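PDB 7BTX: MDM10 isoform 1 from Saccharomyces cerevisiae, which helps tether the endoplasmic reticulum to mitochondria as part of the ERMES complex and acts in late assembly of the outer-membrane TOM translocase. Local coordinates for residues D[16-21]-D[192-197]; D[28-33]-D[281-286]; D[296-299]-D[304-307]; D[430-433]-D[438-441]. One frame throughout, in Å; residues are numbered along the deposited sequence.

The four contacts sample a chain whose modelled part is nearly half strand, consistent with a mitochondrial beta-barrel. Contacts 1 and 2 bring the N-terminal region, just after helix 5-16 and at helix 30-33, against strands 194-199 and 280-284; their segments alternate along the chain, with centres about 20 Å apart. Contacts 3 and 4 are later hairpins of neighbouring strands, about 31 Å apart between centres. Contacts 2 and 3 share a sheet, in which strands 280-284 and 292-297 are neighbours, with about 16 Å between centres, whereas contacts 1 and 4 lie on opposite sides of the chain's centre. Short-range hairpins build the wall, while long-range contacts probably help hold the N-terminal part against it.

Contact 1: residues D[16-21]-D[192-197]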
loop_
_atom_site.group_PDB
_atom_site.type_symbol
_atom_site.label_atom_id
_atom_site.label_comp_id
_atom_site.label_asym_id
_atom_site.label_seq_id
_atom_site.Cartn_x
_atom_site.Cartn_y
_atom_site.Cartn_z
ATOM N N THR D 16 25.552 34.674 -12.003
ATOM C CA THR D 16 25.769 36.014 -11.481
ATOM C C THR D 16 27.170 36.200 -10.919
ATOM O O THR D 16 27.469 37.274 -10.389
ATOM C CB THR D 16 24.730 36.339 -10.412
ATOM O OG1 THR D 16 24.933 35.500 -9.272
ATOM C CG2 THR D 16 23.353 36.094 -10.953
ATOM N N HIS D 17 28.020 35.172 -11.031
ATOM C CA HIS D 17 29.412 35.161 -10.569
ATOM C C HIS D 17 29.515 35.457 -9.071
ATOM O O HIS D 17 30.099 36.451 -8.643
ATOM C CB HIS D 17 30.278 36.123 -11.389
ATOM C CG HIS D 17 30.196 35.895 -12.866
ATOM N ND1 HIS D 17 30.462 34.674 -13.445
ATOM C CD2 HIS D 17 29.871 36.730 -13.880
ATOM C CE1 HIS D 17 30.306 34.767 -14.752
ATOM N NE2 HIS D 17 29.946 36.003 -15.043
ATOM N N TRP D 18 28.931 34.565 -8.275
ATOM C CA TRP D 18 29.008 34.694 -6.828
ATOM C C TRP D 18 30.256 34.041 -6.255
ATOM O O TRP D 18 30.692 34.424 -5.160
ATOM C CB TRP D 18 27.756 34.099 -6.180
ATOM C CG TRP D 18 27.729 34.179 -4.684
ATOM C CD1 TRP D 18 27.705 33.134 -3.814
ATOM C CD2 TRP D 18 27.737 35.364 -3.881
ATOM N NE1 TRP D 18 27.691 33.588 -2.522
ATOM C CE2 TRP D 18 27.710 34.956 -2.538
ATOM C CE3 TRP D 18 27.758 36.730 -4.168
ATOM C CZ2 TRP D 18 27.703 35.861 -1.489
ATOM C CZ3 TRP D 18 27.756 37.619 -3.131
ATOM C CH2 TRP D 18 27.719 37.186 -1.807
ATOM N N SER D 19 30.853 33.097 -6.995
ATOM C CA SER D 19 32.088 32.398 -6.640
ATOM C C SER D 19 31.973 31.656 -5.312
ATOM O O SER D 19 32.594 32.048 -4.320
ATOM C CB SER D 19 33.287 33.354 -6.618
ATOM O OG SER D 19 33.299 34.119 -5.425
ATOM N N THR D 20 31.154 30.601 -5.278
ATOM C CA THR D 20 30.935 29.793 -4.084
ATOM C C THR D 20 32.057 28.795 -3.803
ATOM O O THR D 20 31.877 27.900 -2.967
ATOM C CB THR D 20 29.608 29.047 -4.193
ATOM O OG1 THR D 20 29.454 28.177 -3.065
ATOM C CG2 THR D 20 29.576 28.218 -5.467
ATOM N N GLN D 21 33.203 28.902 -4.480
ATOM C CA GLN D 21 34.357 28.096 -4.099
ATOM C C GLN D 21 34.916 28.556 -2.757
ATOM O O GLN D 21 35.517 27.770 -2.017
ATOM C CB GLN D 21 35.436 28.134 -5.191
ATOM C CG GLN D 21 36.086 29.493 -5.447
ATOM C CD GLN D 21 35.391 30.271 -6.547
ATOM O OE1 GLN D 21 34.278 29.937 -6.947
ATOM N NE2 GLN D 21 36.048 31.311 -7.043
ATOM N N ARG D 192 38.946 37.996 -0.157
ATOM C CA ARG D 192 39.706 37.277 0.862
ATOM C C ARG D 192 38.802 36.691 1.942
ATOM O O ARG D 192 39.303 36.131 2.918
ATOM C CB ARG D 192 40.754 38.185 1.511
ATOM C CG ARG D 192 41.687 38.917 0.556
ATOM C CD ARG D 192 42.824 38.035 0.070
ATOM N NE ARG D 192 42.534 37.445 -1.232
ATOM C CZ ARG D 192 43.420 36.781 -1.966
ATOM N NH1 ARG D 192 43.065 36.277 -3.139
ATOM N NH2 ARG D 192 44.664 36.628 -1.533
ATOM N N ASN D 193 37.484 36.791 1.784
ATOM C CA ASN D 193 36.524 36.341 2.785
ATOM C C ASN D 193 35.208 36.010 2.102
ATOM O O ASN D 193 34.897 36.544 1.039
ATOM C CB ASN D 193 36.256 37.402 3.858
ATOM C CG ASN D 193 37.350 37.491 4.887
ATOM O OD1 ASN D 193 37.814 36.480 5.403
ATOM N ND2 ASN D 193 37.778 38.707 5.189
ATOM N N LEU D 194 34.455 35.093 2.704
ATOM C CA LEU D 194 33.065 34.862 2.335
ATOM C C LEU D 194 32.275 34.624 3.624
ATOM O O LEU D 194 31.786 33.531 3.880
ATOM C CB LEU D 194 32.906 33.730 1.321
ATOM C CG LEU D 194 31.644 33.774 0.432
ATOM C CD1 LEU D 194 31.938 33.175 -0.932
ATOM C CD2 LEU D 194 30.413 33.098 1.013
ATOM N N GLN D 195 32.293 35.610 4.521
ATOM C CA GLN D 195 31.494 35.551 5.742
ATOM C C GLN D 195 30.014 35.359 5.438
ATOM O O GLN D 195 29.520 35.778 4.392
ATOM C CB GLN D 195 31.674 36.829 6.557
ATOM C CG GLN D 195 33.102 37.227 6.798
ATOM C CD GLN D 195 33.220 38.650 7.274
ATOM O OE1 GLN D 195 32.277 39.427 7.169
ATOM N NE2 GLN D 195 34.380 39.001 7.806
ATOM N N GLU D 196 29.306 34.727 6.366
ATOM C CA GLU D 196 27.922 34.347 6.137
ATOM C C GLU D 196 27.204 34.257 7.469
ATOM O O GLU D 196 27.743 33.697 8.418
ATOM C CB GLU D 196 27.841 33.008 5.412
ATOM C CG GLU D 196 26.447 32.593 5.037
ATOM C CD GLU D 196 26.434 31.412 4.106
ATOM O OE1 GLU D 196 27.512 30.829 3.872
ATOM O OE2 GLU D 196 25.347 31.066 3.605
ATOM N N TRP D 197 25.985 34.797 7.532
ATOM C CA TRP D 197 25.190 34.833 8.764
ATOM C C TRP D 197 23.907 34.050 8.531
ATOM O O TRP D 197 22.994 34.516 7.854
ATOM C CB TRP D 197 24.899 36.254 9.180
ATOM C CG TRP D 197 26.077 36.963 9.709
ATOM C CD1 TRP D 197 26.447 37.077 11.011
ATOM C CD2 TRP D 197 27.058 37.665 8.947
ATOM N NE1 TRP D 197 27.600 37.810 11.109
ATOM C CE2 TRP D 197 27.995 38.183 9.853
ATOM C CE3 TRP D 197 27.234 37.906 7.583
ATOM C CZ2 TRP D 197 29.090 38.925 9.442
ATOM C CZ3 TRP D 197 28.321 38.642 7.179
ATOM C CH2 TRP D 197 29.235 39.142 8.102
#
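L194 is the residue through which the strand meets the N-terminal loop, and its two methyls have different partners. CD1 of L194 lies 3.6 Å from the backbone O of S19, a carbon against a carbonyl. CD2 turns to the indole of W18, where NE1 is the closest ring atom at 4.5 Å, an oblique and rather loose approach. L194 has CG anti to the backbone N (chi1 -155°), which carries the fork out from the strand to the loop. A branched apolar residue suits the place, since it can meet a backbone oxygen and a large ring at once. W18 likewise extends away from its own backbone (chi1 -180°), and this brings the NE1 side of the indole toward the leucine; Y13 of helix 5-16 meets the same indole.

Within the loop, the hydroxyl of S19 donates from OG to the carbonyl O of W18 at 2.6 Å, arriving well to the side of the C=O direction (103°). A serine is short enough to fold back on the preceding residue in this way. E196, farther along the strand, forms a salt bridge with R209, while S19 of the loop also touches D189 of strand 179-189.

An N-terminal helical segment packed against the strands of a beta-barrel is consistent with the mitochondrial barrel family, as in VDAC and Tom40.

Contact 2: residues D[28-33]-D[281-286]; sequences TATSRT and TYSAKT
T30 and S31 of the short helix 30-33 point at the strand and meet S283 and T281, the two strand residues that point toward the helix, in separate pairs. T30 presents its methyl: CG2 stands 3.3 Å from OG of S283. That methyl is anti to the backbone N (chi1 -45°, measured to OG1), which carries it outward from the helix. In the second pair the methyl comes from the strand and meets a carbon: CG2 of T281 lies 3.7 Å from CB of S31, and the two hydroxyls, S31 OG and T281 OG1, sit 3.7 Å apart, too far to bond. Small residues suit both positions because helix and strand come close, the CA atoms of S31 and T281 being 6.9 Å apart.

Behind this surface the helical turn is fastened by A29, whose O accepts from both N and OG1 of T33, the two donors arriving from opposite faces of the carbonyl plane. K295 of the adjoining strand 292-297 touches both S31 and T281.

Although all four meeting residues carry hydroxyls, methyl meets hydroxyl in one pair and methylene in the other, with no hydrogen bond between the segments, so the attachment probably depends more on fit than on polar bonding.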
loop_
_atom_site.group_PDB
_atom_site.type_symbol
_atom_site.label_atom_id
_atom_site.label_comp_id
_atom_site.label_asym_id
_atom_site.label_seq_id
_atom_site.Cartn_x
_atom_site.Cartn_y
_atom_site.Cartn_z
ATOM N N THR D 28 35.027 21.026 1.990
ATOM C CA THR D 28 35.101 19.592 1.746
ATOM C C THR D 28 34.028 19.278 0.722
ATOM O O THR D 28 32.928 18.858 1.077
ATOM C CB THR D 28 34.866 18.797 3.024
ATOM O OG1 THR D 28 33.637 19.220 3.626
ATOM C CG2 THR D 28 35.994 19.015 4.006
ATOM N N ALA D 29 34.325 19.496 -0.552
ATOM C CA ALA D 29 33.335 19.208 -1.578
ATOM C C ALA D 29 33.826 18.047 -2.419
ATOM O O ALA D 29 33.036 17.209 -2.866
ATOM C CB ALA D 29 33.073 20.433 -2.448
ATOM N N THR D 30 35.139 17.993 -2.629
ATOM C CA THR D 30 35.727 16.885 -3.360
ATOM C C THR D 30 35.761 15.623 -2.506
ATOM O O THR D 30 35.742 14.515 -3.045
ATOM C CB THR D 30 37.123 17.287 -3.831
ATOM O OG1 THR D 30 37.064 18.608 -4.373
ATOM C CG2 THR D 30 37.587 16.386 -4.948
ATOM N N SER D 31 35.767 15.769 -1.185
ATOM C CA SER D 31 35.653 14.642 -0.270
ATOM C C SER D 31 34.216 14.203 -0.034
ATOM O O SER D 31 33.999 13.254 0.722
ATOM C CB SER D 31 36.285 14.993 1.075
ATOM O OG SER D 31 35.782 14.161 2.102
ATOM N N ARG D 32 33.235 14.881 -0.621
ATOM C CA ARG D 32 31.855 14.425 -0.565
ATOM C C ARG D 32 31.354 13.924 -1.907
ATOM O O ARG D 32 30.418 13.119 -1.945
ATOM C CB ARG D 32 30.938 15.547 -0.074
ATOM C CG ARG D 32 31.276 16.051 1.309
ATOM C CD ARG D 32 30.161 16.910 1.873
ATOM N NE ARG D 32 29.627 17.848 0.889
ATOM C CZ ARG D 32 29.856 19.158 0.900
ATOM N NH1 ARG D 32 30.621 19.689 1.842
ATOM N NH2 ARG D 32 29.333 19.935 -0.036
ATOM N N THR D 33 31.956 14.382 -2.996
ATOM C CA THR D 33 31.650 13.900 -4.330
ATOM C C THR D 33 32.321 12.557 -4.585
ATOM O O THR D 33 31.738 11.676 -5.228
ATOM C CB THR D 33 32.097 14.950 -5.354
ATOM O OG1 THR D 33 31.351 16.154 -5.145
ATOM C CG2 THR D 33 31.875 14.489 -6.783
ATOM N N THR D 281 41.890 14.799 4.784
ATOM C CA THR D 281 41.511 14.379 3.447
ATOM C C THR D 281 42.613 14.725 2.467
ATOM O O THR D 281 43.019 15.881 2.372
ATOM C CB THR D 281 40.206 15.055 3.014
ATOM O OG1 THR D 281 39.113 14.511 3.761
ATOM C CG2 THR D 281 39.953 14.849 1.541
ATOM N N TYR D 282 43.099 13.723 1.753
ATOM C CA TYR D 282 43.945 13.927 0.591
ATOM C C TYR D 282 43.092 13.740 -0.653
ATOM O O TYR D 282 42.191 12.904 -0.672
ATOM C CB TYR D 282 45.116 12.947 0.598
ATOM C CG TYR D 282 46.003 13.004 -0.614
ATOM C CD1 TYR D 282 45.876 12.075 -1.637
ATOM C CD2 TYR D 282 46.983 13.971 -0.726
ATOM C CE1 TYR D 282 46.692 12.118 -2.741
ATOM C CE2 TYR D 282 47.804 14.022 -1.824
ATOM C CZ TYR D 282 47.653 13.097 -2.829
ATOM O OH TYR D 282 48.474 13.151 -3.928
ATOM N N SER D 283 43.356 14.529 -1.688
ATOM C CA SER D 283 42.522 14.503 -2.887
ATOM C C SER D 283 43.348 14.889 -4.101
ATOM O O SER D 283 43.539 16.076 -4.367
ATOM C CB SER D 283 41.328 15.437 -2.740
ATOM O OG SER D 283 40.598 15.483 -3.946
ATOM N N ALA D 284 43.807 13.902 -4.852
ATOM C CA ALA D 284 44.629 14.159 -6.018
ATOM C C ALA D 284 43.774 14.126 -7.279
ATOM O O ALA D 284 42.549 14.016 -7.222
ATOM C CB ALA D 284 45.771 13.150 -6.085
ATOM N N LYS D 285 44.423 14.252 -8.429
ATOM C CA LYS D 285 43.745 14.196 -9.718
ATOM C C LYS D 285 44.560 13.341 -10.684
ATOM O O LYS D 285 44.905 13.769 -11.786
ATOM C CB LYS D 285 43.496 15.595 -10.279
ATOM C CG LYS D 285 42.272 15.664 -11.176
ATOM C CD LYS D 285 42.324 16.841 -12.127
ATOM C CE LYS D 285 41.379 16.637 -13.297
ATOM N NZ LYS D 285 41.815 15.508 -14.162
ATOM N N THR D 286 44.881 12.113 -10.274
ATOM C CA THR D 286 45.905 11.296 -10.921
ATOM C C THR D 286 45.498 10.817 -12.308
ATOM O O THR D 286 45.212 9.634 -12.509
ATOM C CB THR D 286 46.223 10.074 -10.065
ATOM O OG1 THR D 286 45.184 9.103 -10.230
ATOM C CG2 THR D 286 46.292 10.456 -8.606
#

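Contact 3: residues D[296-299]-D[304-307]; sequences YDFN and ESNL
The hydroxyl of Y296 and that of S305 share a hydrogen bond of 2.9 Å between OH and OG, in which either may be the donor. With CG anti to the backbone N (chi1 171°), the tyrosine ring leans diagonally toward S305, and its CD1 passes 3.2 Å from O of N306. S305 OG also lies in plane at the edge of the F298 ring, 3.4 Å from CD1, so a small hydroxyl residue here bonds to one aromatic side chain and faces the edge of another. L307, paired with Y296 and on the same face, crosses it at about a right angle, bringing CD1 to 3.8 Å from Y296 CB.

The backbone link runs from N of D297 to O of N306, 3.1 Å long, with the donor well above the carbonyl plane. On the opposite face their CB atoms lie 3.9 Å apart. One side-chain oxygen of each turns to the next backbone N: D297 OD2 weakly accepts from F298, and N306 OD1 weakly from L307.

The segments form an antiparallel hairpin of strands 292-297 and 306-307, the latter outermost in its sheet within this chain. R423, between strands 413-420 and 426-434, forms a salt bridge with E304.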
loop_
_atom_site.group_PDB
_atom_site.type_symbol
_atom_site.label_atom_id
_atom_site.label_comp_id
_atom_site.label_asym_id
_atom_site.label_seq_id
_atom_site.Cartn_x
_atom_site.Cartn_y
_atom_site.Cartn_z
ATOM N N TYR D 296 41.524 10.111 5.655
ATOM C CA TYR D 296 41.865 9.444 6.906
ATOM C C TYR D 296 41.147 10.167 8.032
ATOM O O TYR D 296 41.474 11.312 8.349
ATOM C CB TYR D 296 43.369 9.432 7.157
ATOM C CG TYR D 296 43.711 8.948 8.546
ATOM C CD1 TYR D 296 43.466 7.635 8.920
ATOM C CD2 TYR D 296 44.262 9.805 9.489
ATOM C CE1 TYR D 296 43.766 7.185 10.186
ATOM C CE2 TYR D 296 44.568 9.364 10.761
ATOM C CZ TYR D 296 44.316 8.054 11.101
ATOM O OH TYR D 296 44.618 7.603 12.363
ATOM N N ASP D 297 40.177 9.500 8.638
ATOM C CA ASP D 297 39.413 10.091 9.718
ATOM C C ASP D 297 40.032 9.692 11.052
ATOM O O ASP D 297 40.891 8.811 11.125
ATOM C CB ASP D 297 37.959 9.651 9.612
ATOM C CG ASP D 297 37.015 10.609 10.274
ATOM O OD1 ASP D 297 36.389 11.411 9.554
ATOM O OD2 ASP D 297 36.893 10.560 11.513
ATOM N N PHE D 298 39.601 10.349 12.128
ATOM C CA PHE D 298 40.123 10.067 13.459
ATOM C C PHE D 298 39.108 10.491 14.515
ATOM O O PHE D 298 37.990 10.886 14.177
ATOM C CB PHE D 298 41.466 10.779 13.671
ATOM C CG PHE D 298 42.336 10.138 14.715
ATOM C CD1 PHE D 298 42.650 8.790 14.642
ATOM C CD2 PHE D 298 42.796 10.874 15.793
ATOM C CE1 PHE D 298 43.438 8.192 15.614
ATOM C CE2 PHE D 298 43.582 10.283 16.769
ATOM C CZ PHE D 298 43.904 8.939 16.676
ATOM N N ASN D 299 39.484 10.405 15.789
ATOM C CA ASN D 299 38.666 10.867 16.898
ATOM C C ASN D 299 39.562 11.134 18.097
ATOM O O ASN D 299 40.616 10.507 18.235
ATOM C CB ASN D 299 37.593 9.838 17.250
ATOM C CG ASN D 299 36.372 10.463 17.877
ATOM O OD1 ASN D 299 36.478 11.284 18.784
ATOM N ND2 ASN D 299 35.198 10.078 17.394
ATOM N N GLU D 304 39.667 6.083 17.532
ATOM C CA GLU D 304 38.976 5.210 16.589
ATOM C C GLU D 304 39.270 5.742 15.191
ATOM O O GLU D 304 38.827 6.836 14.832
ATOM C CB GLU D 304 37.478 5.186 16.885
ATOM C CG GLU D 304 36.650 4.203 16.078
ATOM C CD GLU D 304 36.129 4.804 14.788
ATOM O OE1 GLU D 304 35.960 6.039 14.735
ATOM O OE2 GLU D 304 35.879 4.043 13.832
ATOM N N SER D 305 39.998 4.969 14.394
ATOM C CA SER D 305 40.396 5.436 13.073
ATOM C C SER D 305 39.399 5.021 12.001
ATOM O O SER D 305 38.458 4.269 12.270
ATOM C CB SER D 305 41.788 4.914 12.719
ATOM O OG SER D 305 42.790 5.634 13.414
ATOM N N ASN D 306 39.609 5.519 10.785
ATOM C CA ASN D 306 38.862 5.126 9.599
ATOM C C ASN D 306 39.689 5.523 8.387
ATOM O O ASN D 306 40.490 6.456 8.469
ATOM C CB ASN D 306 37.486 5.790 9.563
ATOM C CG ASN D 306 36.518 5.077 8.643
ATOM O OD1 ASN D 306 36.921 4.351 7.736
ATOM N ND2 ASN D 306 35.229 5.286 8.870
ATOM N N LEU D 307 39.524 4.832 7.263
ATOM C CA LEU D 307 40.318 5.205 6.096
ATOM C C LEU D 307 39.473 4.938 4.850
ATOM O O LEU D 307 39.449 3.844 4.290
ATOM C CB LEU D 307 41.647 4.454 6.043
ATOM C CG LEU D 307 42.584 4.818 4.890
ATOM C CD1 LEU D 307 43.178 6.191 5.101
ATOM C CD2 LEU D 307 43.681 3.791 4.756
#

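Contact 4: residues D[430-433]-D[438-441]; sequences LWEG and FLIS
G433 and I440 are joined by two backbone hydrogen bonds, as expected of an antiparallel hydrogen-bonded pair. G433 N gives a straight bond to I440 O (2.7 Å, 172°), and I440 N returns one to G433 O at 3.0 Å. Weaker CA-H...O contacts accompany them: the CA of S441 lies 3.3 Å from O of W431, and the CA of L439 is 3.4 Å from O of G433.

The apolar contacts gather on the face of I440. W431, with CG anti to its backbone N (chi1 177°), swings its indole along the strand so that CZ3, at the ring edge, meets CG2 of I440 at 3.9 Å. One face of the same indole lies over G433 N, 3.9 Å above the ring plane. With no side chain, G433 leaves room for the indole; a beta-branched isoleucine suits the strand and supplies a methyl to the ring edge.

Polar and mixed contacts occupy the other face. S441 OG donates a weak bond of 3.5 Å to OE2 of E432, while L439 CD2 comes to 4.1 Å from OE1. L430 adds a methyl near the same serine. Cutting E432 back to an alanine removes the carboxylate, which would probably leave the S441 hydroxyl without this weak acceptor and open a gap beside L439.

The pair forms the hairpin of strands 426-434 and 439-447. On one flank E432 and L430 bond to strand 413-420; on the other, L439 bonds to Q490 and F438 meets Y491, leading toward the C-terminal strand 491-492, which runs parallel to strand 44-48.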
loop_
_atom_site.group_PDB
_atom_site.type_symbol
_atom_site.label_atom_id
_atom_site.label_comp_id
_atom_site.label_asym_id
_atom_site.label_seq_id
_atom_site.Cartn_x
_atom_site.Cartn_y
_atom_site.Cartn_z
ATOM N N LEU D 430 29.442 2.569 -8.684
ATOM C CA LEU D 430 28.377 3.327 -9.319
ATOM C C LEU D 430 28.796 3.689 -10.729
ATOM O O LEU D 430 29.868 4.258 -10.929
ATOM C CB LEU D 430 28.053 4.599 -8.533
ATOM C CG LEU D 430 26.873 5.435 -9.032
ATOM C CD1 LEU D 430 25.559 4.800 -8.651
ATOM C CD2 LEU D 430 26.952 6.836 -8.492
ATOM N N TRP D 431 27.955 3.358 -11.696
ATOM C CA TRP D 431 28.126 3.807 -13.065
ATOM C C TRP D 431 27.024 4.801 -13.394
ATOM O O TRP D 431 25.893 4.651 -12.936
ATOM C CB TRP D 431 28.095 2.632 -14.042
ATOM C CG TRP D 431 28.197 3.051 -15.458
ATOM C CD1 TRP D 431 29.302 3.509 -16.091
ATOM C CD2 TRP D 431 27.144 3.068 -16.421
ATOM N NE1 TRP D 431 29.012 3.809 -17.396
ATOM C CE2 TRP D 431 27.689 3.546 -17.623
ATOM C CE3 TRP D 431 25.791 2.725 -16.386
ATOM C CZ2 TRP D 431 26.932 3.689 -18.776
ATOM C CZ3 TRP D 431 25.044 2.869 -17.527
ATOM C CH2 TRP D 431 25.613 3.346 -18.708
ATOM N N GLU D 432 27.364 5.835 -14.158
ATOM C CA GLU D 432 26.388 6.807 -14.628
ATOM C C GLU D 432 26.646 7.098 -16.092
ATOM O O GLU D 432 27.764 7.457 -16.465
ATOM C CB GLU D 432 26.452 8.107 -13.831
ATOM C CG GLU D 432 25.831 8.023 -12.460
ATOM C CD GLU D 432 25.131 9.302 -12.071
ATOM O OE1 GLU D 432 25.111 10.238 -12.895
ATOM O OE2 GLU D 432 24.594 9.371 -10.947
ATOM N N GLY D 433 25.621 6.953 -16.917
ATOM C CA GLY D 433 25.782 7.200 -18.333
ATOM C C GLY D 433 24.822 8.240 -18.863
ATOM O O GLY D 433 23.607 8.036 -18.843
ATOM N N PHE D 438 18.806 11.345 -21.872
ATOM C CA PHE D 438 18.680 10.197 -20.992
ATOM C C PHE D 438 19.814 10.170 -19.979
ATOM O O PHE D 438 20.839 10.829 -20.145
ATOM C CB PHE D 438 18.667 8.906 -21.802
ATOM C CG PHE D 438 17.509 8.797 -22.741
ATOM C CD1 PHE D 438 16.309 8.262 -22.315
ATOM C CD2 PHE D 438 17.618 9.231 -24.049
ATOM C CE1 PHE D 438 15.241 8.160 -23.177
ATOM C CE2 PHE D 438 16.553 9.134 -24.915
ATOM C CZ PHE D 438 15.364 8.597 -24.477
ATOM N N LEU D 439 19.609 9.398 -18.912
ATOM C CA LEU D 439 20.616 9.265 -17.864
ATOM C C LEU D 439 20.362 7.954 -17.135
ATOM O O LEU D 439 19.398 7.854 -16.375
ATOM C CB LEU D 439 20.561 10.452 -16.909
ATOM C CG LEU D 439 21.667 10.665 -15.874
ATOM C CD1 LEU D 439 21.882 12.151 -15.704
ATOM C CD2 LEU D 439 21.324 10.052 -14.529
ATOM N N ILE D 440 21.227 6.971 -17.348
ATOM C CA ILE D 440 21.143 5.681 -16.672
ATOM C C ILE D 440 22.169 5.675 -15.551
ATOM O O ILE D 440 23.285 6.171 -15.726
ATOM C CB ILE D 440 21.381 4.531 -17.668
ATOM C CG1 ILE D 440 20.404 4.638 -18.832
ATOM C CG2 ILE D 440 21.164 3.184 -17.016
ATOM C CD1 ILE D 440 20.733 3.726 -19.975
ATOM N N SER D 441 21.800 5.123 -14.394
ATOM C CA SER D 441 22.661 5.142 -13.209
ATOM C C SER D 441 22.559 3.803 -12.483
ATOM O O SER D 441 21.716 3.628 -11.603
ATOM C CB SER D 441 22.280 6.298 -12.297
ATOM O OG SER D 441 23.018 6.267 -11.094
#